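Side-chain contacts in glutathione reductase (Bartonella henselae, PDB 3O0H), which probably catalyses the NADPH-dependent reduction of glutathione disulfide to glutathione, working through a bound FAD as other members of this flavoenzyme family do: residues Arg43-Leu48 with Asn347-Thr352; Arg228-Asp233 with Ile361-Phe366; Glu312-Asn317 with Trp322-Val327. All blocks are in the same frame, centred on the assembly; numbering follows the deposited sequence.

In the fold
Read from the N terminus, residues 43-48 open interaction 1 on the first helix of the FAD-binding domain, and 228-233 open interaction 2 before the chain has returned. Interaction 3 then closes a short loop, 312-317 with 322-327, which brings the chain back to the FAD. Next, 347-352 close the long loop of interaction 1, and 361-366 close that of interaction 2, so these two loops cross while interaction 3 nests inside both. Interactions 1 and 3 adjoin through Asn347 with Lys313 and Ala348 with Trp322, within the FAD domain; interaction 2 joins the dimerisation-domain strand 363-365 to the loop before helix 232-245 in the domain that in this family binds NADPH.

Interaction 1: Arg43-Leu48 with Asn347-Thr352; sequences RLAGAL and NAFENT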
loop_
_atom_site.group_PDB
_atom_site.type_symbol
_atom_site.label_atom_id
_atom_site.label_comp_id
_atom_site.label_asym_id
_atom_site.label_seq_id
_atom_site.Cartn_x
_atom_site.Cartn_y
_atom_site.Cartn_z
ATOM N N ARG B 43 24.041 -7.540 19.092
ATOM C CA ARG B 43 24.832 -6.932 17.993
ATOM C C ARG B 43 25.161 -5.501 18.355
ATOM O O ARG B 43 26.322 -5.070 18.188
ATOM C CB ARG B 43 24.112 -7.002 16.635
ATOM C CG ARG B 43 24.822 -6.247 15.475
ATOM C CD ARG B 43 24.136 -6.528 14.092
ATOM N NE ARG B 43 22.748 -6.071 14.059
ATOM C CZ ARG B 43 22.344 -4.805 13.890
ATOM N NH1 ARG B 43 21.044 -4.532 13.886
ATOM N NH2 ARG B 43 23.202 -3.812 13.697
ATOM N N LEU B 44 24.182 -4.777 18.909
ATOM C CA LEU B 44 24.392 -3.380 19.232
ATOM C C LEU B 44 25.413 -3.221 20.380
ATOM O O LEU B 44 26.276 -2.373 20.298
ATOM C CB LEU B 44 23.108 -2.670 19.623
ATOM C CG LEU B 44 22.071 -2.397 18.541
ATOM C CD1 LEU B 44 20.816 -1.823 19.256
ATOM C CD2 LEU B 44 22.615 -1.430 17.492
ATOM N N ALA B 45 25.281 -4.020 21.430
ATOM C CA ALA B 45 26.213 -3.975 22.545
ATOM C C ALA B 45 27.630 -4.316 22.090
ATOM O O ALA B 45 28.600 -3.736 22.561
ATOM C CB ALA B 45 25.784 -4.942 23.672
ATOM N N GLY B 46 27.741 -5.309 21.216
ATOM C CA GLY B 46 29.052 -5.735 20.717
ATOM C C GLY B 46 29.681 -4.639 19.908
ATOM O O GLY B 46 30.883 -4.373 20.037
ATOM N N ALA B 47 28.864 -3.960 19.108
ATOM C CA ALA B 47 29.360 -2.838 18.312
ATOM C C ALA B 47 29.825 -1.691 19.198
ATOM O O ALA B 47 30.705 -0.939 18.794
ATOM C CB ALA B 47 28.281 -2.345 17.284
ATOM N N LEU B 48 29.244 -1.556 20.396
ATOM C CA LEU B 48 29.742 -0.586 21.362
ATOM C C LEU B 48 31.068 -0.997 22.000
ATOM O O LEU B 48 31.599 -0.272 22.814
ATOM C CB LEU B 48 28.764 -0.325 22.498
ATOM C CG LEU B 48 27.417 0.293 22.163
ATOM C CD1 LEU B 48 26.637 0.318 23.478
ATOM C CD2 LEU B 48 27.549 1.684 21.576
ATOM N N ASN B 347 19.406 2.237 27.900
ATOM C CA ASN B 347 19.365 2.287 29.377
ATOM C C ASN B 347 20.553 1.634 30.086
ATOM O O ASN B 347 21.088 2.164 31.069
ATOM C CB ASN B 347 18.063 1.623 29.848
ATOM C CG ASN B 347 16.867 2.534 29.663
ATOM O OD1 ASN B 347 16.935 3.679 30.034
ATOM N ND2 ASN B 347 15.794 2.036 29.083
ATOM N N ALA B 348 20.969 0.469 29.599
ATOM C CA ALA B 348 21.981 -0.318 30.309
ATOM C C ALA B 348 23.356 0.309 30.164
ATOM O O ALA B 348 24.170 0.256 31.088
ATOM C CB ALA B 348 22.009 -1.712 29.768
ATOM N N PHE B 349 23.602 0.882 28.997
ATOM C CA PHE B 349 24.924 1.398 28.669
ATOM C C PHE B 349 24.997 2.938 28.553
ATOM O O PHE B 349 26.070 3.496 28.279
ATOM C CB PHE B 349 25.393 0.715 27.381
ATOM C CG PHE B 349 25.414 -0.782 27.485
ATOM C CD1 PHE B 349 26.279 -1.405 28.372
ATOM C CD2 PHE B 349 24.550 -1.559 26.734
ATOM C CE1 PHE B 349 26.305 -2.800 28.504
ATOM C CE2 PHE B 349 24.547 -2.961 26.845
ATOM C CZ PHE B 349 25.432 -3.580 27.748
ATOM N N GLU B 350 23.888 3.639 28.774
ATOM C CA GLU B 350 23.916 5.121 28.717
ATOM C C GLU B 350 23.133 5.756 29.884
ATOM O O GLU B 350 22.454 5.074 30.670
ATOM C CB GLU B 350 23.405 5.619 27.356
ATOM C CG GLU B 350 24.358 5.356 26.172
ATOM C CD GLU B 350 23.666 4.801 24.921
ATOM O OE1 GLU B 350 22.635 5.377 24.472
ATOM O OE2 GLU B 350 24.161 3.767 24.384
ATOM N N ASN B 351 23.281 7.072 30.008
ATOM C CA ASN B 351 22.506 7.868 30.950
ATOM C C ASN B 351 21.368 8.571 30.199
ATOM O O ASN B 351 21.418 9.767 29.929
ATOM C CB ASN B 351 23.394 8.907 31.648
ATOM C CG ASN B 351 22.620 9.723 32.664
ATOM O OD1 ASN B 351 21.555 9.294 33.115
ATOM N ND2 ASN B 351 23.141 10.903 33.028
ATOM N N THR B 352 20.331 7.822 29.884
ATOM C CA THR B 352 19.315 8.290 28.950
ATOM C C THR B 352 18.262 7.247 28.890
ATOM O O THR B 352 18.361 6.348 28.055
ATOM C CB THR B 352 19.887 8.487 27.496
ATOM O OG1 THR B 352 18.814 8.643 26.546
ATOM C CG2 THR B 352 20.738 7.290 27.073
#
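Phe349 leans across from the last turn of helix 334-349 to meet two residues of segment 43-48, Ala45 and Leu48, at different points along its side chain. Far out on the ring, CE2 of Phe349 touches CB of Ala45 at 3.9 Å, with the methyl approaching obliquely, over neither face nor edge. Nearer the backbone, CD1 of Leu48 rests 4.1 Å from CB of Phe349, so the aromatic side chain is met at its root and towards its outer end. Leu48 achieves this with an extended branch: its CG is anti to its own carbonyl carbon (chi1 -63°), and chi2 of 175° then carries CD1 straight out towards the other segment. The first torsion of Phe349, -57°, is of the same kind and swings the ring towards Ala45. One face of that ring also carries the CB of its sequence neighbour Ala348, 3.9 Å above the plane and displaced towards the rim. Glu350, the first residue past the helix, curls back so that its OE2 comes to 4.3 Å from Leu48 CD1, a loose contact at the outer margin. The patch is a small apolar one, burying 127 Å² in all. Leu44 and Leu48 also pack on Val345 of helix 334-349, and Leu44 on Met342. The Phe349 side chain also touches Lys50 and Lys157, residues of loops near the two helices. Phe349, Ala45 and Leu48 thus join the C-terminal ends of helices 36-47 and 334-349 in the FAD-binding domain, a Rossmann-type fold whose first helix follows the glycine-rich dinucleotide-binding turn.

Interaction 2: Arg228-Asp233 with Ile361-Phe366; sequences RNFDYD and ITTAVF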
loop_
_atom_site.group_PDB
_atom_site.type_symbol
_atom_site.label_atom_id
_atom_site.label_comp_id
_atom_site.label_asym_id
_atom_site.label_seq_id
_atom_site.Cartn_x
_atom_site.Cartn_y
_atom_site.Cartn_z
ATOM N N ARG B 228 -11.120 -12.450 18.274
ATOM C CA ARG B 228 -11.514 -11.751 19.480
ATOM C C ARG B 228 -10.557 -10.556 19.656
ATOM O O ARG B 228 -9.393 -10.684 19.355
ATOM C CB ARG B 228 -11.303 -12.690 20.676
ATOM C CG ARG B 228 -12.464 -12.858 21.595
ATOM C CD ARG B 228 -12.063 -13.706 22.808
ATOM N NE ARG B 228 -11.815 -15.130 22.504
ATOM C CZ ARG B 228 -12.670 -16.144 22.744
ATOM N NH1 ARG B 228 -13.888 -15.931 23.242
ATOM N NH2 ARG B 228 -12.303 -17.402 22.479
ATOM N N ASN B 229 -11.060 -9.423 20.104
ATOM C CA ASN B 229 -10.253 -8.193 20.373
ATOM C C ASN B 229 -9.887 -7.317 19.147
ATOM O O ASN B 229 -9.264 -6.238 19.305
ATOM C CB ASN B 229 -8.972 -8.505 21.178
ATOM C CG ASN B 229 -9.279 -9.167 22.510
ATOM O OD1 ASN B 229 -8.746 -10.223 22.819
ATOM N ND2 ASN B 229 -10.148 -8.558 23.279
ATOM N N PHE B 230 -10.282 -7.749 17.958
ATOM C CA PHE B 230 -10.228 -6.882 16.773
ATOM C C PHE B 230 -11.576 -6.191 16.599
ATOM O O PHE B 230 -12.596 -6.656 17.121
ATOM C CB PHE B 230 -9.929 -7.702 15.526
ATOM C CG PHE B 230 -8.533 -8.175 15.434
ATOM C CD1 PHE B 230 -8.082 -9.189 16.265
ATOM C CD2 PHE B 230 -7.629 -7.582 14.562
ATOM C CE1 PHE B 230 -6.802 -9.615 16.207
ATOM C CE2 PHE B 230 -6.320 -8.040 14.493
ATOM C CZ PHE B 230 -5.918 -9.068 15.314
ATOM N N ASP B 231 -11.594 -5.062 15.894
ATOM C CA ASP B 231 -12.845 -4.384 15.587
ATOM C C ASP B 231 -13.867 -5.374 14.961
ATOM O O ASP B 231 -13.516 -6.199 14.144
ATOM C CB ASP B 231 -12.547 -3.180 14.679
ATOM C CG ASP B 231 -13.800 -2.401 14.268
ATOM O OD1 ASP B 231 -14.490 -2.906 13.363
ATOM O OD2 ASP B 231 -14.047 -1.322 14.828
ATOM N N TYR B 232 -15.124 -5.282 15.384
ATOM C CA TYR B 232 -16.161 -6.261 14.969
ATOM C C TYR B 232 -16.290 -6.353 13.447
ATOM O O TYR B 232 -16.423 -7.443 12.904
ATOM C CB TYR B 232 -17.517 -5.957 15.598
ATOM C CG TYR B 232 -18.666 -6.706 14.905
ATOM C CD1 TYR B 232 -18.987 -8.012 15.230
ATOM C CD2 TYR B 232 -19.410 -6.079 13.895
ATOM C CE1 TYR B 232 -20.026 -8.691 14.581
ATOM C CE2 TYR B 232 -20.479 -6.736 13.253
ATOM C CZ TYR B 232 -20.773 -8.051 13.578
ATOM O OH TYR B 232 -21.841 -8.680 12.901
ATOM N N ASP B 233 -16.234 -5.225 12.733
ATOM C CA ASP B 233 -16.349 -5.287 11.257
ATOM C C ASP B 233 -15.231 -6.161 10.676
ATOM O O ASP B 233 -15.455 -6.941 9.749
ATOM C CB ASP B 233 -16.278 -3.906 10.619
ATOM C CG ASP B 233 -17.582 -3.165 10.649
ATOM O OD1 ASP B 233 -18.640 -3.772 10.402
ATOM O OD2 ASP B 233 -17.547 -1.946 10.848
ATOM N N ILE B 361 0.085 0.919 18.576
ATOM C CA ILE B 361 0.775 -0.066 17.740
ATOM C C ILE B 361 -0.164 -0.588 16.640
ATOM O O ILE B 361 -1.269 -1.053 16.924
ATOM C CB ILE B 361 1.287 -1.272 18.575
ATOM C CG1 ILE B 361 2.275 -0.805 19.659
ATOM C CG2 ILE B 361 1.962 -2.349 17.620
ATOM C CD1 ILE B 361 2.676 -1.924 20.638
ATOM N N THR B 362 0.254 -0.438 15.392
ATOM C CA THR B 362 -0.438 -1.010 14.269
ATOM C C THR B 362 -0.127 -2.474 14.157
ATOM O O THR B 362 1.016 -2.903 14.343
ATOM C CB THR B 362 -0.016 -0.320 12.946
ATOM O OG1 THR B 362 -0.203 1.083 13.089
ATOM C CG2 THR B 362 -0.841 -0.847 11.754
ATOM N N THR B 363 -1.157 -3.256 13.864
ATOM C CA THR B 363 -1.032 -4.666 13.642
ATOM C C THR B 363 -1.679 -5.079 12.336
ATOM O O THR B 363 -2.551 -4.394 11.821
ATOM C CB THR B 363 -1.534 -5.531 14.829
ATOM O OG1 THR B 363 -2.891 -5.246 15.143
ATOM C CG2 THR B 363 -0.688 -5.258 16.067
ATOM N N ALA B 364 -1.144 -6.164 11.771
ATOM C CA ALA B 364 -1.663 -6.756 10.542
ATOM C C ALA B 364 -2.034 -8.202 10.799
ATOM O O ALA B 364 -1.465 -8.835 11.679
ATOM C CB ALA B 364 -0.609 -6.645 9.408
ATOM N N VAL B 365 -3.014 -8.725 10.051
ATOM C CA VAL B 365 -3.235 -10.168 9.966
ATOM C C VAL B 365 -3.191 -10.539 8.499
ATOM O O VAL B 365 -3.927 -9.934 7.727
ATOM C CB VAL B 365 -4.609 -10.558 10.535
ATOM C CG1 VAL B 365 -4.779 -12.080 10.528
ATOM C CG2 VAL B 365 -4.797 -9.959 11.960
ATOM N N PHE B 366 -2.307 -11.467 8.108
ATOM C CA PHE B 366 -2.203 -11.893 6.723
ATOM C C PHE B 366 -3.150 -13.034 6.427
ATOM O O PHE B 366 -2.795 -14.100 5.887
ATOM C CB PHE B 366 -0.756 -12.159 6.343
ATOM C CG PHE B 366 0.036 -10.884 6.323
ATOM C CD1 PHE B 366 0.781 -10.492 7.423
ATOM C CD2 PHE B 366 -0.088 -10.011 5.236
ATOM C CE1 PHE B 366 1.480 -9.269 7.413
ATOM C CE2 PHE B 366 0.597 -8.784 5.225
ATOM C CZ PHE B 366 1.378 -8.432 6.304
#
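Asp231 OD1 is gripped twice, by the backbone N of Asp233 at 3.0 Å and by a salt bridge to Lys412. The hydrogen bond from Asp233 N caps helix 232-245, with Asp231 in the N-cap position; it is bent (135° at the hydrogen) and meets the anti side of OD1, 33° out of the carboxylate plane. The second oxygen, OD2, accepts from the backbone N of Glu378, which helps to fix the rotation of the group. Lys412 also pairs with Asp233, whose OD2 has Arg392 as a further partner, and this positive charge probably favours the ionised form of both acids. Just ahead of the cap, Phe230 makes the contact with 361-366. Its CE2 and CZ lie 3.5 Å and 3.6 Å from CG2 of Val365, a close approach made at a slant to the ring. In Val365, CG1 is anti to the backbone N (chi1 -176°), which leaves CG2 as the branch that meets the phenyl. Thr363, two residues back on the same side of the strand, adds only a distant touch, its OG1 4.5 Å from Phe230 CE2. Val365 is further packed by Tyr201, Val204 and Glu205 of helix 201-212, while Ala364, pointing away from Phe230, meets Val458 of the second subunit. Strand 363-365, paired with 371-375, is the outermost strand, within this chain, of the antiparallel sheet in the dimerisation domain. Phe230, in the loop leading into helix 232-245, packs that loop of the second Rossmann-type domain, the one that in this family binds NADPH, against it.

Interaction 3: Glu312-Asn317 with Trp322-Val327; sequences EKMTTN and WAVGDV. With FAD (flavin-adenine dinucleotide), chain H.
The stretch from Thr316 to Asp326 matches the second FAD-binding motif of the glutathione reductase family, a threonine followed by an apolar strand and a Gly-Asp pair, and this contact packs the loop leading into the motif, and its threonine, against its strand. A single bridge pairs Thr315 with Trp322, and Ala323 N donates to Met314 O at 3.0 Å, with an N-H...O angle of 156°. Thr315 lies alongside Trp322, its CG2 forming a CH-pi contact 4.2 Å from the centroid of the five-membered ring, 15° off the normal, while Lys313 O sits in plane at the indole edge. Met314, bent at both chi2 and chi3, curls so that its CE reaches 4.2 Å from Val324 CG1. Thr316 turns CG2 towards the strand, with OG1 bonded instead to Ile321 O and Val318 N. Trp322 also makes an edge-to-face contact with the ring of Phe344. Beyond the strand, the chain brings Gly325 and Asp326 to the cofactor: Gly325 CA comes to 3.4 Å from FAD O2P, Asp326 N donates to the same oxygen at 2.9 Å, and FAD O3' donates to Asp326 OD1, also at 2.9 Å.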
loop_
_atom_site.group_PDB
_atom_site.type_symbol
_atom_site.label_atom_id
_atom_site.label_comp_id
_atom_site.label_asym_id
_atom_site.label_seq_id
_atom_site.Cartn_x
_atom_site.Cartn_y
_atom_site.Cartn_z
ATOM N N GLU B 312 10.166 0.157 33.521
ATOM C CA GLU B 312 10.214 1.039 32.384
ATOM C C GLU B 312 11.571 1.133 31.691
ATOM O O GLU B 312 11.649 1.708 30.599
ATOM C CB GLU B 312 9.681 2.437 32.792
ATOM C CG GLU B 312 10.380 3.133 33.941
ATOM C CD GLU B 312 10.167 2.467 35.330
ATOM O OE1 GLU B 312 9.124 1.791 35.580
ATOM O OE2 GLU B 312 11.078 2.601 36.160
ATOM N N LYS B 313 12.629 0.577 32.289
ATOM C CA LYS B 313 13.932 0.541 31.634
ATOM C C LYS B 313 14.277 -0.897 31.134
ATOM O O LYS B 313 15.398 -1.173 30.675
ATOM C CB LYS B 313 14.987 1.081 32.577
ATOM C CG LYS B 313 14.768 2.572 32.948
ATOM C CD LYS B 313 14.771 2.776 34.467
ATOM C CE LYS B 313 14.504 4.230 34.879
ATOM N NZ LYS B 313 13.098 4.732 34.631
ATOM N N MET B 314 13.279 -1.776 31.158
ATOM C CA MET B 314 13.431 -3.190 30.767
ATOM C C MET B 314 14.240 -4.005 31.821
ATOM O O MET B 314 14.682 -5.134 31.540
ATOM C CB MET B 314 14.058 -3.360 29.368
ATOM C CG MET B 314 13.465 -2.500 28.254
ATOM S SD MET B 314 11.707 -2.702 28.211
ATOM C CE MET B 314 11.538 -4.320 27.580
ATOM N N THR B 315 14.355 -3.461 33.030
ATOM C CA THR B 315 15.092 -4.108 34.130
ATOM C C THR B 315 14.150 -5.038 34.899
ATOM O O THR B 315 13.000 -4.675 35.256
ATOM C CB THR B 315 15.642 -3.097 35.176
ATOM O OG1 THR B 315 15.920 -1.828 34.562
ATOM C CG2 THR B 315 16.953 -3.634 35.865
ATOM N N THR B 316 14.663 -6.209 35.209
ATOM C CA THR B 316 14.031 -7.071 36.219
ATOM C C THR B 316 14.198 -6.489 37.637
ATOM O O THR B 316 14.789 -5.400 37.859
ATOM C CB THR B 316 14.569 -8.550 36.166
ATOM O OG1 THR B 316 15.860 -8.621 36.782
ATOM C CG2 THR B 316 14.647 -9.081 34.680
ATOM N N ASN B 317 13.675 -7.224 38.623
ATOM C CA ASN B 317 13.927 -6.911 40.031
ATOM C C ASN B 317 15.367 -7.181 40.491
ATOM O O ASN B 317 15.694 -6.863 41.617
ATOM C CB ASN B 317 12.920 -7.632 40.936
ATOM C CG ASN B 317 13.089 -9.152 40.909
ATOM O OD1 ASN B 317 13.253 -9.742 39.871
ATOM N ND2 ASN B 317 13.058 -9.767 42.074
ATOM N N TRP B 322 18.092 -7.918 32.743
ATOM C CA TRP B 322 17.087 -7.210 31.947
ATOM C C TRP B 322 16.367 -8.253 31.132
ATOM O O TRP B 322 16.801 -9.397 31.104
ATOM C CB TRP B 322 17.753 -6.184 31.021
ATOM C CG TRP B 322 18.271 -4.870 31.662
ATOM C CD1 TRP B 322 17.642 -3.640 31.634
ATOM C CD2 TRP B 322 19.520 -4.657 32.304
ATOM N NE1 TRP B 322 18.405 -2.708 32.240
ATOM C CE2 TRP B 322 19.570 -3.288 32.672
ATOM C CE3 TRP B 322 20.603 -5.478 32.601
ATOM C CZ2 TRP B 322 20.655 -2.723 33.329
ATOM C CZ3 TRP B 322 21.685 -4.926 33.252
ATOM C CH2 TRP B 322 21.709 -3.553 33.625
ATOM N N ALA B 323 15.259 -7.884 30.479
ATOM C CA ALA B 323 14.517 -8.826 29.599
ATOM C C ALA B 323 13.806 -8.003 28.531
ATOM O O ALA B 323 13.396 -6.865 28.807
ATOM C CB ALA B 323 13.485 -9.676 30.383
ATOM N N VAL B 324 13.660 -8.568 27.331
ATOM C CA VAL B 324 13.049 -7.897 26.188
ATOM C C VAL B 324 12.176 -8.915 25.460
ATOM O O VAL B 324 12.450 -10.130 25.514
ATOM C CB VAL B 324 14.135 -7.336 25.221
ATOM C CG1 VAL B 324 14.895 -6.207 25.900
ATOM C CG2 VAL B 324 15.128 -8.432 24.756
ATOM N N GLY B 325 11.135 -8.429 24.791
ATOM C CA GLY B 325 10.404 -9.246 23.863
ATOM C C GLY B 325 9.241 -9.940 24.438
ATOM O O GLY B 325 8.747 -9.524 25.488
ATOM N N ASP B 326 8.861 -11.072 23.802
ATOM C CA ASP B 326 7.655 -11.829 24.174
ATOM C C ASP B 326 7.737 -12.295 25.620
ATOM O O ASP B 326 6.715 -12.347 26.334
ATOM C CB ASP B 326 7.471 -13.064 23.267
ATOM C CG ASP B 326 7.074 -12.737 21.838
ATOM O OD1 ASP B 326 6.918 -11.552 21.475
ATOM O OD2 ASP B 326 6.926 -13.730 21.048
ATOM N N VAL B 327 8.959 -12.577 26.100
ATOM C CA VAL B 327 9.101 -13.132 27.441
ATOM C C VAL B 327 8.605 -12.178 28.565
ATOM O O VAL B 327 8.301 -12.610 29.685
ATOM C CB VAL B 327 10.581 -13.568 27.704
ATOM C CG1 VAL B 327 11.525 -12.318 27.970
ATOM C CG2 VAL B 327 10.623 -14.578 28.878
HETATM P PA FAD H . 12.038 -15.085 19.701
HETATM O O1A FAD H . 10.985 -16.146 19.805
HETATM O O2A FAD H . 12.177 -14.483 18.330
HETATM O O5B FAD H . 13.473 -15.596 20.181
HETATM C C5B FAD H . 13.693 -16.369 21.343
HETATM C C4B FAD H . 14.883 -17.250 21.024
HETATM O O4B FAD H . 15.430 -17.819 22.204
HETATM C C3B FAD H . 14.560 -18.415 20.095
HETATM O O3B FAD H . 15.468 -18.430 18.989
HETATM C C2B FAD H . 14.746 -19.650 20.956
HETATM O O2B FAD H . 15.255 -20.724 20.202
HETATM C C1B FAD H . 15.757 -19.223 21.965
HETATM N N9A FAD H . 15.729 -19.735 23.345
HETATM C C8A FAD H . 14.666 -19.790 24.198
HETATM N N7A FAD H . 15.111 -20.185 25.401
HETATM C C5A FAD H . 16.461 -20.371 25.301
HETATM C C6A FAD H . 17.432 -20.687 26.213
HETATM N N6A FAD H . 17.160 -20.967 27.497
HETATM N N1A FAD H . 18.739 -20.763 25.798
HETATM C C2A FAD H . 19.053 -20.475 24.490
HETATM N N3A FAD H . 18.101 -20.127 23.591
HETATM C C4A FAD H . 16.837 -20.040 24.031
HETATM N N1 FAD H . 5.099 -11.078 14.821
HETATM C C2 FAD H . 4.928 -9.984 13.996
HETATM O O2 FAD H . 5.273 -8.823 14.333
HETATM N N3 FAD H . 4.382 -10.159 12.786
HETATM C C4 FAD H . 4.010 -11.403 12.304
HETATM O O4 FAD H . 3.555 -11.455 11.154
HETATM C C4X FAD H . 4.179 -12.515 13.130
HETATM N N5 FAD H . 3.849 -13.775 12.711
HETATM C C5X FAD H . 4.083 -14.849 13.570
HETATM C C6 FAD H . 3.725 -16.112 13.132
HETATM C C7 FAD H . 3.946 -17.224 13.935
HETATM C C7M FAD H . 3.550 -18.589 13.402
HETATM C C8 FAD H . 4.530 -17.067 15.176
HETATM C C8M FAD H . 4.745 -18.258 16.088
HETATM C C9 FAD H . 4.867 -15.798 15.633
HETATM C C9A FAD H . 4.636 -14.680 14.825
HETATM N N10 FAD H . 4.963 -13.397 15.229
HETATM C C10 FAD H . 4.758 -12.334 14.385
HETATM C "C1'" FAD H . 5.546 -13.115 16.557
HETATM C "C2'" FAD H . 7.047 -12.972 16.552
HETATM O "O2'" FAD H . 7.615 -14.187 16.103
HETATM C "C3'" FAD H . 7.492 -12.682 17.962
HETATM O "O3'" FAD H . 6.759 -11.638 18.577
HETATM C "C4'" FAD H . 8.985 -12.439 18.002
HETATM O "O4'" FAD H . 9.644 -13.570 17.427
HETATM C "C5'" FAD H . 9.470 -12.266 19.436
HETATM O "O5'" FAD H . 10.884 -11.969 19.459
HETATM P P FAD H . 11.680 -12.438 20.771
HETATM O O1P FAD H . 13.095 -11.906 20.720
HETATM O O2P FAD H . 10.912 -12.022 22.006
HETATM O O3P FAD H . 11.649 -14.022 20.838
#